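Cytochrome P450 monooxygenase (Rhodococcus sp. ECU0066, PDB 6KBH) probably works as a self-sufficient monooxygenase, carrying heme, FMN and a [2Fe-2S] cluster on one chain so that reducing electrons can reach the heme. Local coordinates at residues S30-P35 / E346-A351; D44-P49 / P71-W76; V211-R216 / A331-V336. All blocks are in the same frame, centred on the assembly; numbering follows the deposited sequence.

Contact 1: S30-P35 / E346-A351; sequences SPTGCP and EVPAGA
A light apolar touch at the protein surface, between Thr-32 and Pro-348, brings the N-terminal loop that precedes helix 38-41 against the turn leaving strand 345-347. The two segments bury 114 Å² in all, and a single methyl does most of the work: CG2 of Thr-32 lies 3.9 Å from CD of Pro-348 and 4.1 Å from CG of the same ring. The threonine side chain crosses the proline at about a right angle and meets the CG-CD side of the pyrrolidine. The same methyl is 3.9 Å from the carbonyl O of Glu-346, in strand 345-347.

The first torsion of Thr-32 (chi1 51°) tucks OG1 in between the backbone N and the carbonyl carbon and sets the methyl anti to the carbonyl carbon, from where it meets the proline. OG1 meanwhile faces OG of Ser-30, a hydroxyl pair modelled too close for its length to be trusted, in which either could be the donor. Ser-30 to Gly-33 is a type I turn, closed by Gly-33 N bonding to Ser-30 O at 2.9 Å, and Gly-33 has the positive phi that favours glycine. On the other segment, Pro-348 begins a type II turn ending at Ala-351, whose N bonds to Pro-348 O at 3.2 Å; Gly-350 has backbone angles at which a side chain would collide with the carbonyl O before it. Asp-339 accepts a hydrogen bond from Ala-349 N, tying this turn to the connection before strand 340-342.

Behind the touching residues, Trp-76 is packed on by Ser-30, Pro-31, Thr-32 and Ala-351. The type II turn carries the chain from the two-stranded hairpin 340-342/345-347 into strand 352-355 of the mixed beta sheet, a topology characteristic of the cytochrome P450 fold.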
loop_
_atom_site.group_PDB
_atom_site.type_symbol
_atom_site.label_atom_id
_atom_site.label_comp_id
_atom_site.label_asym_id
_atom_site.label_seq_id
_atom_site.Cartn_x
_atom_site.Cartn_y
_atom_site.Cartn_z
ATOM N N SER A 30 2.791 -33.690 23.714
ATOM C CA SER A 30 2.137 -33.318 22.476
ATOM C C SER A 30 1.477 -34.550 21.864
ATOM O O SER A 30 1.759 -35.681 22.266
ATOM C CB SER A 30 3.151 -32.710 21.509
ATOM O OG SER A 30 3.856 -33.726 20.819
ATOM N N PRO A 31 0.579 -34.365 20.891
ATOM C CA PRO A 31 0.016 -35.533 20.193
ATOM C C PRO A 31 1.062 -36.384 19.490
ATOM O O PRO A 31 0.762 -37.527 19.124
ATOM C CB PRO A 31 -0.963 -34.905 19.193
ATOM C CG PRO A 31 -1.347 -33.606 19.816
ATOM C CD PRO A 31 -0.108 -33.118 20.512
ATOM N N THR A 32 2.274 -35.870 19.289
ATOM C CA THR A 32 3.362 -36.635 18.697
ATOM C C THR A 32 4.196 -37.376 19.735
ATOM O O THR A 32 5.275 -37.878 19.401
ATOM C CB THR A 32 4.270 -35.718 17.871
ATOM O OG1 THR A 32 4.662 -34.591 18.666
ATOM C CG2 THR A 32 3.550 -35.228 16.620
ATOM N N GLY A 33 3.731 -37.454 20.980
ATOM C CA GLY A 33 4.469 -38.123 22.027
ATOM C C GLY A 33 5.661 -37.360 22.566
ATOM O O GLY A 33 6.348 -37.874 23.460
ATOM N N CYS A 34 5.931 -36.158 22.059
ATOM C CA CYS A 34 7.032 -35.367 22.579
ATOM C C CYS A 34 6.610 -34.635 23.850
ATOM O O CYS A 34 5.441 -34.277 24.009
ATOM C CB CYS A 34 7.502 -34.355 21.538
ATOM S SG CYS A 34 8.294 -35.083 20.089
ATOM N N PRO A 35 7.540 -34.411 24.776
ATOM C CA PRO A 35 7.223 -33.598 25.954
ATOM C C PRO A 35 6.869 -32.171 25.560
ATOM O O PRO A 35 7.184 -31.703 24.466
ATOM C CB PRO A 35 8.517 -33.643 26.780
ATOM C CG PRO A 35 9.229 -34.868 26.304
ATOM C CD PRO A 35 8.892 -34.990 24.849
ATOM N N GLU A 346 7.998 -31.554 14.372
ATOM C CA GLU A 346 7.127 -32.397 13.565
ATOM C C GLU A 346 5.667 -32.094 13.878
ATOM O O GLU A 346 5.268 -32.044 15.046
ATOM C CB GLU A 346 7.427 -33.873 13.813
ATOM C CG GLU A 346 8.877 -34.259 13.596
ATOM C CD GLU A 346 9.025 -35.682 13.103
ATOM O OE1 GLU A 346 8.017 -36.254 12.635
ATOM O OE2 GLU A 346 10.145 -36.229 13.187
ATOM N N VAL A 347 4.873 -31.891 12.833
ATOM C CA VAL A 347 3.458 -31.566 12.953
ATOM C C VAL A 347 2.677 -32.604 12.157
ATOM O O VAL A 347 2.959 -32.799 10.975
ATOM C CB VAL A 347 3.136 -30.149 12.444
ATOM C CG1 VAL A 347 1.688 -29.798 12.724
ATOM C CG2 VAL A 347 4.068 -29.132 13.089
ATOM N N PRO A 348 1.700 -33.281 12.749
ATOM C CA PRO A 348 1.008 -34.363 12.048
ATOM C C PRO A 348 -0.173 -33.876 11.218
ATOM O O PRO A 348 -0.666 -32.757 11.370
ATOM C CB PRO A 348 0.528 -35.255 13.200
ATOM C CG PRO A 348 0.260 -34.287 14.299
ATOM C CD PRO A 348 1.278 -33.179 14.158
ATOM N N ALA A 349 -0.620 -34.756 10.326
ATOM C CA ALA A 349 -1.820 -34.484 9.550
ATOM C C ALA A 349 -3.033 -34.439 10.468
ATOM O O ALA A 349 -3.185 -35.272 11.365
ATOM C CB ALA A 349 -2.012 -35.549 8.472
ATOM N N GLY A 350 -3.898 -33.455 10.239
ATOM C CA GLY A 350 -5.022 -33.206 11.108
ATOM C C GLY A 350 -4.762 -32.175 12.186
ATOM O O GLY A 350 -5.718 -31.671 12.785
ATOM N N ALA A 351 -3.497 -31.852 12.449
ATOM C CA ALA A 351 -3.175 -30.821 13.423
ATOM C C ALA A 351 -3.753 -29.481 12.990
ATOM O O ALA A 351 -3.823 -29.161 11.801
ATOM C CB ALA A 351 -1.662 -30.703 13.597
#

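Contact 2: D44-P49 / P71-W76; sequences DPFTGP and PELGYW
Leu-73 meets Pro-45 and Phe-46 where the turn of the beta hairpin formed by strands 67-69 and 76-78, part of the P450 mixed sheet, is covered by the loop between helices 38-41 and 49-52. This is the close-packed part. A single methyl, CD1 of Leu-73, has CZ of Phe-46 at 3.9 Å and CG of Pro-45 at 4.0 Å. CG of Pro-45 also lies over one face of the Phe-46 ring, so proline, phenylalanine and leucine form one small apolar cluster.

The outer side is looser and polar. Here OD1 of Asp-44 approaches not the carboxylate but the methylene of Glu-72, 3.4 Å from its CG. The glutamate, bent at chi2 (62°), keeps OE2 4.2 Å from Asp-44 OD1, with the carboxylate planes 52° apart. The repulsion expected of such like charges is probably eased by Arg-216, whose guanidinium forms a salt bridge with Glu-72 and also packs against the Phe-46 ring.

Asp-44 OD1 accepts from the backbone N two residues on, an Asx turn. With an alanine here, the backbone N of Phe-46 would probably lose its acceptor, and the turn carrying the ring could shift against Leu-73. The bond itself runs 3.0 Å from Phe-46 N to Asp-44 OD1, reaching the oxygen from above the carboxylate plane.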
loop_
_atom_site.group_PDB
_atom_site.type_symbol
_atom_site.label_atom_id
_atom_site.label_comp_id
_atom_site.label_asym_id
_atom_site.label_seq_id
_atom_site.Cartn_x
_atom_site.Cartn_y
_atom_site.Cartn_z
ATOM N N ASP A 44 -1.990 -19.733 27.433
ATOM C CA ASP A 44 -3.441 -19.620 27.398
ATOM C C ASP A 44 -3.829 -18.403 26.566
ATOM O O ASP A 44 -3.458 -17.272 26.908
ATOM C CB ASP A 44 -4.019 -19.510 28.809
ATOM C CG ASP A 44 -5.539 -19.562 28.823
ATOM O OD1 ASP A 44 -6.147 -19.777 27.757
ATOM O OD2 ASP A 44 -6.128 -19.382 29.904
ATOM N N PRO A 45 -4.565 -18.591 25.469
ATOM C CA PRO A 45 -5.013 -17.449 24.664
ATOM C C PRO A 45 -6.250 -16.749 25.202
ATOM O O PRO A 45 -6.688 -15.762 24.600
ATOM C CB PRO A 45 -5.305 -18.091 23.298
ATOM C CG PRO A 45 -5.723 -19.481 23.636
ATOM C CD PRO A 45 -4.908 -19.883 24.845
ATOM N N PHE A 46 -6.825 -17.217 26.310
ATOM C CA PHE A 46 -8.098 -16.689 26.784
ATOM C C PHE A 46 -7.971 -15.767 27.989
ATOM O O PHE A 46 -8.911 -15.017 28.271
ATOM C CB PHE A 46 -9.052 -17.840 27.125
ATOM C CG PHE A 46 -9.278 -18.791 25.985
ATOM C CD1 PHE A 46 -9.987 -18.391 24.864
ATOM C CD2 PHE A 46 -8.777 -20.081 26.029
ATOM C CE1 PHE A 46 -10.195 -19.262 23.809
ATOM C CE2 PHE A 46 -8.980 -20.956 24.978
ATOM C CZ PHE A 46 -9.688 -20.543 23.864
ATOM N N THR A 47 -6.846 -15.796 28.699
ATOM C CA THR A 47 -6.647 -14.914 29.839
ATOM C C THR A 47 -5.164 -14.600 29.977
ATOM O O THR A 47 -4.308 -15.230 29.349
ATOM C CB THR A 47 -7.187 -15.534 31.135
ATOM O OG1 THR A 47 -7.201 -14.546 32.174
ATOM C CG2 THR A 47 -6.313 -16.692 31.568
ATOM N N GLY A 48 -4.870 -13.600 30.802
ATOM C CA GLY A 48 -3.509 -13.269 31.144
ATOM C C GLY A 48 -2.741 -12.543 30.056
ATOM O O GLY A 48 -3.265 -11.670 29.353
ATOM N N PRO A 49 -1.471 -12.922 29.891
ATOM C CA PRO A 49 -0.543 -12.095 29.100
ATOM C C PRO A 49 -0.926 -11.951 27.638
ATOM O O PRO A 49 -0.579 -10.938 27.016
ATOM C CB PRO A 49 0.796 -12.835 29.252
ATOM C CG PRO A 49 0.608 -13.773 30.388
ATOM C CD PRO A 49 -0.828 -14.143 30.394
ATOM N N PRO A 71 -1.320 -27.191 25.439
ATOM C CA PRO A 71 -2.340 -28.054 26.062
ATOM C C PRO A 71 -3.657 -27.351 26.348
ATOM O O PRO A 71 -4.711 -27.983 26.211
ATOM C CB PRO A 71 -1.650 -28.527 27.348
ATOM C CG PRO A 71 -0.198 -28.503 27.001
ATOM C CD PRO A 71 -0.028 -27.286 26.135
ATOM N N GLU A 72 -3.639 -26.071 26.739
ATOM C CA GLU A 72 -4.879 -25.378 27.085
ATOM C C GLU A 72 -5.854 -25.381 25.914
ATOM O O GLU A 72 -6.988 -25.859 26.029
ATOM C CB GLU A 72 -4.580 -23.946 27.544
ATOM C CG GLU A 72 -5.814 -23.137 27.981
ATOM C CD GLU A 72 -6.554 -23.729 29.183
ATOM O OE1 GLU A 72 -5.976 -24.556 29.918
ATOM O OE2 GLU A 72 -7.723 -23.354 29.403
ATOM N N LEU A 73 -5.426 -24.852 24.777
ATOM C CA LEU A 73 -6.178 -24.946 23.537
ATOM C C LEU A 73 -5.710 -26.184 22.768
ATOM O O LEU A 73 -4.767 -26.859 23.164
ATOM C CB LEU A 73 -6.007 -23.649 22.743
ATOM C CG LEU A 73 -6.524 -23.450 21.325
ATOM C CD1 LEU A 73 -7.347 -22.190 21.252
ATOM C CD2 LEU A 73 -5.332 -23.333 20.421
ATOM N N GLY A 74 -6.397 -26.513 21.685
ATOM C CA GLY A 74 -6.054 -27.750 21.017
ATOM C C GLY A 74 -5.062 -27.660 19.876
ATOM O O GLY A 74 -4.895 -28.649 19.153
ATOM N N TYR A 75 -4.391 -26.527 19.688
ATOM C CA TYR A 75 -3.633 -26.284 18.469
ATOM C C TYR A 75 -2.135 -26.234 18.726
ATOM O O TYR A 75 -1.668 -26.078 19.858
ATOM C CB TYR A 75 -4.034 -24.963 17.796
ATOM C CG TYR A 75 -5.468 -24.828 17.323
ATOM C CD1 TYR A 75 -6.471 -25.693 17.753
ATOM C CD2 TYR A 75 -5.814 -23.823 16.435
ATOM C CE1 TYR A 75 -7.774 -25.552 17.312
ATOM C CE2 TYR A 75 -7.104 -23.681 15.987
ATOM C CZ TYR A 75 -8.084 -24.542 16.426
ATOM O OH TYR A 75 -9.370 -24.384 15.971
ATOM N N TRP A 76 -1.389 -26.346 17.633
ATOM C CA TRP A 76 0.019 -25.991 17.593
ATOM C C TRP A 76 0.142 -24.506 17.277
ATOM O O TRP A 76 -0.591 -23.980 16.438
ATOM C CB TRP A 76 0.743 -26.827 16.535
ATOM C CG TRP A 76 0.572 -28.297 16.755
ATOM C CD1 TRP A 76 -0.566 -29.031 16.567
ATOM C CD2 TRP A 76 1.569 -29.213 17.212
ATOM N NE1 TRP A 76 -0.337 -30.348 16.881
ATOM C CE2 TRP A 76 0.966 -30.487 17.279
ATOM C CE3 TRP A 76 2.913 -29.082 17.574
ATOM C CZ2 TRP A 76 1.662 -31.621 17.691
ATOM C CZ3 TRP A 76 3.603 -30.210 17.983
ATOM C CH2 TRP A 76 2.975 -31.464 18.038
#

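Contact 3: V211-R216 / A331-V336. With HEM (protoporphyrin IX containing Fe), chain C.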
loop_
_atom_site.group_PDB
_atom_site.type_symbol
_atom_site.label_atom_id
_atom_site.label_comp_id
_atom_site.label_asym_id
_atom_site.label_seq_id
_atom_site.Cartn_x
_atom_site.Cartn_y
_atom_site.Cartn_z
ATOM N N VAL A 211 -16.424 -13.983 20.641
ATOM C CA VAL A 211 -16.449 -14.978 21.709
ATOM C C VAL A 211 -17.139 -16.261 21.248
ATOM O O VAL A 211 -16.757 -17.359 21.662
ATOM C CB VAL A 211 -17.118 -14.388 22.967
ATOM C CG1 VAL A 211 -17.294 -15.452 24.020
ATOM C CG2 VAL A 211 -16.282 -13.244 23.519
ATOM N N ASN A 212 -18.140 -16.156 20.367
ATOM C CA ASN A 212 -18.897 -17.335 19.974
ATOM C C ASN A 212 -18.173 -18.154 18.913
ATOM O O ASN A 212 -18.386 -19.366 18.822
ATOM C CB ASN A 212 -20.302 -16.932 19.501
ATOM C CG ASN A 212 -20.958 -18.003 18.646
ATOM O OD1 ASN A 212 -21.513 -18.970 19.169
ATOM N ND2 ASN A 212 -20.928 -17.821 17.326
ATOM N N THR A 213 -17.334 -17.531 18.096
ATOM C CA THR A 213 -16.504 -18.283 17.161
ATOM C C THR A 213 -15.123 -18.610 17.720
ATOM O O THR A 213 -14.617 -19.716 17.500
ATOM C CB THR A 213 -16.353 -17.518 15.833
ATOM O OG1 THR A 213 -17.639 -17.393 15.208
ATOM C CG2 THR A 213 -15.418 -18.247 14.885
ATOM N N TRP A 214 -14.504 -17.691 18.465
ATOM C CA TRP A 214 -13.108 -17.837 18.866
ATOM C C TRP A 214 -12.899 -17.875 20.379
ATOM O O TRP A 214 -11.746 -17.810 20.830
ATOM C CB TRP A 214 -12.273 -16.709 18.251
ATOM C CG TRP A 214 -12.092 -16.856 16.769
ATOM C CD1 TRP A 214 -11.268 -17.735 16.129
ATOM C CD2 TRP A 214 -12.753 -16.109 15.742
ATOM N NE1 TRP A 214 -11.372 -17.582 14.773
ATOM C CE2 TRP A 214 -12.277 -16.589 14.506
ATOM C CE3 TRP A 214 -13.700 -15.080 15.746
ATOM C CZ2 TRP A 214 -12.713 -16.075 13.284
ATOM C CZ3 TRP A 214 -14.132 -14.568 14.529
ATOM C CH2 TRP A 214 -13.639 -15.069 13.317
ATOM N N GLY A 215 -13.965 -17.999 21.173
ATOM C CA GLY A 215 -13.873 -17.966 22.615
ATOM C C GLY A 215 -14.533 -19.181 23.246
ATOM O O GLY A 215 -14.626 -20.254 22.645
ATOM N N ARG A 216 -14.993 -18.994 24.482
ATOM C CA ARG A 216 -15.635 -20.053 25.263
ATOM C C ARG A 216 -16.989 -19.545 25.742
ATOM O O ARG A 216 -17.155 -19.183 26.916
ATOM C CB ARG A 216 -14.746 -20.493 26.429
ATOM C CG ARG A 216 -13.537 -21.327 25.997
ATOM C CD ARG A 216 -12.519 -21.478 27.119
ATOM N NE ARG A 216 -11.475 -22.453 26.799
ATOM C CZ ARG A 216 -10.389 -22.659 27.543
ATOM N NH1 ARG A 216 -10.199 -21.956 28.649
ATOM N NH2 ARG A 216 -9.491 -23.565 27.181
ATOM N N ALA A 331 -4.448 -13.686 15.803
ATOM C CA ALA A 331 -3.988 -14.966 15.289
ATOM C C ALA A 331 -5.016 -15.482 14.297
ATOM O O ALA A 331 -6.164 -15.036 14.278
ATOM C CB ALA A 331 -3.766 -15.978 16.420
ATOM N N TRP A 332 -4.583 -16.425 13.466
ATOM C CA TRP A 332 -5.447 -17.051 12.479
ATOM C C TRP A 332 -5.185 -18.550 12.506
ATOM O O TRP A 332 -4.340 -19.036 13.263
ATOM C CB TRP A 332 -5.230 -16.450 11.085
ATOM C CG TRP A 332 -6.435 -16.553 10.204
ATOM C CD1 TRP A 332 -6.521 -17.199 9.005
ATOM C CD2 TRP A 332 -7.734 -16.004 10.459
ATOM N NE1 TRP A 332 -7.789 -17.081 8.495
ATOM C CE2 TRP A 332 -8.555 -16.353 9.369
ATOM C CE3 TRP A 332 -8.283 -15.252 11.503
ATOM C CZ2 TRP A 332 -9.895 -15.974 9.289
ATOM C CZ3 TRP A 332 -9.615 -14.877 11.424
ATOM C CH2 TRP A 332 -10.405 -15.238 10.325
ATOM N N ARG A 333 -5.917 -19.295 11.679
ATOM C CA ARG A 333 -5.968 -20.741 11.835
ATOM C C ARG A 333 -5.877 -21.447 10.493
ATOM O O ARG A 333 -6.458 -21.001 9.500
ATOM C CB ARG A 333 -7.250 -21.164 12.567
ATOM C CG ARG A 333 -7.321 -20.627 13.989
ATOM C CD ARG A 333 -8.578 -21.065 14.701
ATOM N NE ARG A 333 -9.779 -20.470 14.138
ATOM C CZ ARG A 333 -11.006 -20.879 14.428
ATOM N NH1 ARG A 333 -11.181 -21.889 15.273
ATOM N NH2 ARG A 333 -12.053 -20.286 13.875
ATOM N N ARG A 334 -5.145 -22.561 10.483
ATOM C CA ARG A 334 -5.030 -23.432 9.325
ATOM C C ARG A 334 -5.065 -24.879 9.794
ATOM O O ARG A 334 -4.702 -25.188 10.932
ATOM C CB ARG A 334 -3.742 -23.159 8.532
ATOM C CG ARG A 334 -3.778 -21.873 7.711
ATOM C CD ARG A 334 -4.730 -21.999 6.530
ATOM N NE ARG A 334 -4.713 -20.815 5.677
ATOM C CZ ARG A 334 -5.535 -19.779 5.817
ATOM N NH1 ARG A 334 -6.443 -19.770 6.781
ATOM N NH2 ARG A 334 -5.446 -18.747 4.991
ATOM N N LEU A 335 -5.516 -25.763 8.909
ATOM C CA LEU A 335 -5.624 -27.188 9.196
ATOM C C LEU A 335 -4.563 -27.927 8.392
ATOM O O LEU A 335 -4.591 -27.908 7.156
ATOM C CB LEU A 335 -7.021 -27.707 8.855
ATOM C CG LEU A 335 -7.252 -29.220 8.897
ATOM C CD1 LEU A 335 -7.017 -29.769 10.296
ATOM C CD2 LEU A 335 -8.657 -29.555 8.414
ATOM N N VAL A 336 -3.625 -28.568 9.092
ATOM C CA VAL A 336 -2.557 -29.297 8.419
ATOM C C VAL A 336 -3.145 -30.516 7.721
ATOM O O VAL A 336 -3.919 -31.277 8.314
ATOM C CB VAL A 336 -1.462 -29.695 9.418
ATOM C CG1 VAL A 336 -0.289 -30.323 8.693
ATOM C CG2 VAL A 336 -1.011 -28.486 10.222
HETATM C CHA HEM C . -10.084 -12.958 4.515
HETATM C CHB HEM C . -8.296 -9.819 8.036
HETATM C CHC HEM C . -11.740 -6.090 6.540
HETATM C CHD HEM C . -13.484 -9.228 3.059
HETATM C C1A HEM C . -9.435 -12.201 5.587
HETATM C C2A HEM C . -8.384 -12.983 6.247
HETATM C C3A HEM C . -7.884 -12.114 7.219
HETATM C C4A HEM C . -8.692 -10.876 7.060
HETATM C CMA HEM C . -6.785 -12.391 8.197
HETATM C CAA HEM C . -7.916 -14.375 5.950
HETATM C CBA HEM C . -6.603 -14.454 5.235
HETATM C CGA HEM C . -6.145 -15.763 4.683
HETATM O O1A HEM C . -6.806 -16.697 5.210
HETATM O O2A HEM C . -5.223 -15.569 3.845
HETATM C C1B HEM C . -9.040 -8.522 7.990
HETATM C C2B HEM C . -8.769 -7.320 8.905
HETATM C C3B HEM C . -9.848 -6.156 8.428
HETATM C C4B HEM C . -10.642 -6.783 7.299
HETATM C CMB HEM C . -7.753 -7.230 9.993
HETATM C CAB HEM C . -10.029 -4.788 8.991
HETATM C CBB HEM C . -8.829 -3.915 9.111
HETATM C C1C HEM C . -12.368 -6.902 5.459
HETATM C C2C HEM C . -13.402 -6.131 4.821
HETATM C C3C HEM C . -13.904 -6.976 3.857
HETATM C C4C HEM C . -13.108 -8.185 4.009
HETATM C CMC HEM C . -13.830 -4.734 5.129
HETATM C CAC HEM C . -14.996 -6.671 2.878
HETATM C CBC HEM C . -16.337 -7.297 3.019
HETATM C C1D HEM C . -12.633 -10.399 3.298
HETATM C C2D HEM C . -12.947 -11.529 2.362
HETATM C C3D HEM C . -11.883 -12.707 2.815
HETATM C C4D HEM C . -11.117 -12.073 3.941
HETATM C CMD HEM C . -13.982 -11.551 1.293
HETATM C CAD HEM C . -11.729 -14.061 2.220
HETATM C CBD HEM C . -10.977 -14.115 0.930
HETATM C CGD HEM C . -10.435 -15.435 0.519
HETATM O O1D HEM C . -10.413 -16.177 1.530
HETATM O O2D HEM C . -10.141 -15.435 -0.704
HETATM N NA HEM C . -9.648 -10.904 6.071
HETATM N NB HEM C . -10.105 -8.185 6.985
HETATM N NC HEM C . -12.167 -8.175 4.975
HETATM N ND HEM C . -11.486 -10.605 4.293
HETATM FE FE HEM C . -10.887 -9.424 5.763
#
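Trp-214 and Trp-332 supply the aromatic part of this buried contact. Their six-membered rings have centroids 5.8 Å apart and planes inclined at 41°, an oblique meeting in which CZ2 of Trp-214 sits 3.8 Å from both CZ3 and CH2 of Trp-332. Phe-433 adds a further ring beside Trp-214. On Trp-332, the heme methyl CMA lies over one face, so the indole bridges Trp-214 and the edge of the porphyrin.

Apolar and cationic groups meet around Arg-333. CD1 of Trp-214 lies over one face of the guanidinium, displaced toward its rim, and the ring and guanidinium planes are 65° apart, far from a parallel stack. NE1 of Trp-214 and NH2 of Arg-333 approach each other as two donors, so they do not bond. Instead, the carbonyl oxygens of Ala-99 and Glu-101 accept from NH2 and NH1 of the arginine, and Tyr-75 OH is hydrogen-bonded to NH1 as well. The bend at chi3 (-68°) turns the guanidinium of Arg-333 across the indole. Thr-213 CG2 sits over the centre of the Trp-214 ring and 4.1 Å from Arg-333 NH2.

In the P450 fold, strand 332-336 follows helix 315-325 and passes beside the heme, while helix 210-214 packs against the tryptophan and arginine at the start of the strand.

Hydrogen bonding to the heme involves Arg-334. This heme-binding residue presents the edge of its guanidinium to a propionate, and NH2 donates to O1A in a nearly straight bond whose modelled length is too short to be taken literally. Arg-137, His-133 and His-391 also hydrogen-bond to the heme. The other terminal nitrogen is held from the strand itself: NH1 of Arg-334 donates to the carbonyl O of Arg-333 at 3.0 Å.

Contact 1 is a surface touch, contact 2 is partly buried and contact 3 is buried beside the heme. All three involve the same mixed sheet: contact 1 lies where the chain enters strand 352-355, contact 2 at the turn before strand 76-78, contact 3 on strand 332-336. Backbone pairing of Gly-350 and Ala-351 with Val-336 joins contacts 1 and 3, whereas Trp-76 links contacts 1 and 2 by packing. Contacts 2 and 3, whose centres are about 11 Å apart, are coupled through charged and polar side chains. The chemistry shifts accordingly, from one methyl on a proline, through an apolar cluster edged by carboxylates, to paired tryptophans and two arginines, one of which bonds a heme propionate.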